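Side-chain contact in endonuclease V (Streptomyces avermitilis, PDB 3GOC), which probably takes part in repair of deaminated DNA by nicking the strand at the second phosphodiester bond 3' to a deoxyinosine, with magnesium as cofactor: residues A119-F124 and N144-S149. Residues are numbered along the deposited sequence; the frame is centred on the assembly and turned at random.
Sequences AHPRRF and NPFTFS
F148 meets A119 with the far end of its ring, and the pair illustrates how two irregular loops of an RNase H-like fold, one after strand 110-114 and one after strand 138-142, can be joined without a single hydrogen bond passing between them. The apolar touch between side chains is that of F148 CE1 with A119 CB, 3.7 Å apart. The ring end also packs on backbone: F148 CZ comes within 3.3 Å of both A119 C and A119 O, approaching the peptide group obliquely at A119 C and H120 N. The ring reaches across because F148 CG stands anti to its own carbonyl carbon, chi1 -52°. V170, L163 and A165, from strands 168-174 and 160-165, also touch F148, and A119 shares V170 with it. Toward the surface a looser apolar touch follows, P121 CD to F146 CE1 at 4.5 Å; the F146 side chain lies about 8 Å from that of Y84, which is predicted to interact with target DNA.

Each turn has polar bonds of its own. The type I turn from H120 to R123 is gripped at H120 O, which accepts from R123 N and from R123 NH1 (2.9 Å), the two arriving from opposite faces of the carbonyl plane. H120 ND1 takes the backbone N of R122 at 2.8 Å, although this donor lies 36° out of the ring plane, while H120 NE2 bonds outward to G87 O. In the other loop N144 OD1 accepts from F146 N in an Asx turn, running into the type II' turn from P145 to F148.

Were F148 cut back to an alanine, A119 and V170 would probably lose their shared aromatic neighbour and a gap would open between the loops. The join thus depends on shape and van der Waals contact, with no directional bond across it.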
# COMPACT_ATOMS: atom_id res chain seq x y z
N ALA A 119 12.26 -14.40 8.01
CA ALA A 119 11.44 -15.51 8.51
C ALA A 119 12.10 -16.76 7.96
O ALA A 119 11.64 -17.36 6.98
CB ALA A 119 10.00 -15.38 7.98
N HIS A 120 13.17 -17.16 8.62
CA HIS A 120 13.98 -18.29 8.20
C HIS A 120 14.71 -18.85 9.41
O HIS A 120 15.03 -18.11 10.34
CB HIS A 120 14.95 -17.78 7.13
CG HIS A 120 15.96 -18.77 6.66
ND1 HIS A 120 17.16 -18.97 7.32
CD2 HIS A 120 15.97 -19.60 5.59
CE1 HIS A 120 17.86 -19.88 6.67
NE2 HIS A 120 17.17 -20.28 5.62
N PRO A 121 14.97 -20.17 9.44
CA PRO A 121 15.67 -20.80 10.56
C PRO A 121 16.94 -20.07 11.00
O PRO A 121 17.28 -20.05 12.18
CB PRO A 121 15.94 -22.22 10.06
CG PRO A 121 15.85 -22.10 8.56
CD PRO A 121 14.69 -21.16 8.39
N ARG A 122 17.65 -19.47 10.04
CA ARG A 122 18.86 -18.72 10.35
C ARG A 122 18.68 -17.24 10.06
O ARG A 122 19.66 -16.50 9.91
CB ARG A 122 20.05 -19.28 9.57
CG ARG A 122 20.81 -20.38 10.30
CD ARG A 122 22.05 -20.80 9.53
NE ARG A 122 23.23 -20.91 10.40
CZ ARG A 122 23.37 -21.80 11.37
NH1 ARG A 122 22.41 -22.68 11.62
NH2 ARG A 122 24.48 -21.81 12.10
N ARG A 123 17.43 -16.82 9.97
CA ARG A 123 17.09 -15.43 9.70
C ARG A 123 17.78 -14.93 8.43
O ARG A 123 18.16 -13.77 8.33
CB ARG A 123 17.50 -14.55 10.89
CG ARG A 123 16.92 -15.00 12.23
CD ARG A 123 15.42 -14.77 12.30
NE ARG A 123 14.88 -15.12 13.62
CZ ARG A 123 14.57 -16.35 14.00
NH1 ARG A 123 14.74 -17.38 13.18
NH2 ARG A 123 14.11 -16.57 15.23
N PHE A 124 17.93 -15.82 7.45
CA PHE A 124 18.58 -15.43 6.21
C PHE A 124 18.02 -16.21 5.02
O PHE A 124 18.73 -16.97 4.36
CB PHE A 124 20.09 -15.65 6.33
CG PHE A 124 20.89 -14.91 5.29
CD1 PHE A 124 21.60 -15.61 4.31
CD2 PHE A 124 20.97 -13.53 5.32
CE1 PHE A 124 22.36 -14.92 3.36
CE2 PHE A 124 21.73 -12.83 4.38
CZ PHE A 124 22.43 -13.52 3.40
N ASN A 144 2.18 -19.59 2.36
CA ASN A 144 1.94 -20.40 3.55
C ASN A 144 2.88 -19.94 4.66
O ASN A 144 3.91 -19.33 4.38
CB ASN A 144 2.11 -21.89 3.25
CG ASN A 144 3.55 -22.29 3.00
OD1 ASN A 144 4.41 -22.17 3.88
ND2 ASN A 144 3.82 -22.78 1.80
N PRO A 145 2.55 -20.24 5.93
CA PRO A 145 3.37 -19.84 7.08
C PRO A 145 4.57 -20.71 7.42
O PRO A 145 5.24 -20.46 8.42
CB PRO A 145 2.35 -19.82 8.20
CG PRO A 145 1.51 -21.01 7.87
CD PRO A 145 1.30 -20.88 6.37
N PHE A 146 4.86 -21.70 6.59
CA PHE A 146 5.98 -22.60 6.86
C PHE A 146 5.73 -23.19 8.25
O PHE A 146 4.63 -23.67 8.53
CB PHE A 146 7.30 -21.82 6.86
CG PHE A 146 8.52 -22.70 6.89
CD1 PHE A 146 9.62 -22.37 7.68
CD2 PHE A 146 8.58 -23.86 6.11
CE1 PHE A 146 10.75 -23.18 7.71
CE2 PHE A 146 9.71 -24.68 6.13
CZ PHE A 146 10.80 -24.34 6.93
N THR A 147 6.73 -23.15 9.12
CA THR A 147 6.58 -23.69 10.46
C THR A 147 6.36 -22.59 11.51
O THR A 147 6.40 -22.85 12.71
CB THR A 147 7.83 -24.51 10.85
OG1 THR A 147 7.62 -25.14 12.11
CG2 THR A 147 9.05 -23.61 10.92
N PHE A 148 6.10 -21.37 11.05
CA PHE A 148 5.88 -20.25 11.95
C PHE A 148 4.44 -20.21 12.45
O PHE A 148 3.54 -20.78 11.84
CB PHE A 148 6.23 -18.94 11.24
CG PHE A 148 7.60 -18.94 10.62
CD1 PHE A 148 7.76 -18.80 9.24
CD2 PHE A 148 8.73 -19.11 11.42
CE1 PHE A 148 9.03 -18.84 8.67
CE2 PHE A 148 10.01 -19.14 10.86
CZ PHE A 148 10.16 -19.01 9.48
N SER A 149 4.22 -19.54 13.58
CA SER A 149 2.89 -19.44 14.15
C SER A 149 2.37 -18.02 14.12
O SER A 149 3.15 -17.06 14.00
CB SER A 149 2.90 -19.94 15.60
OG SER A 149 3.63 -19.05 16.42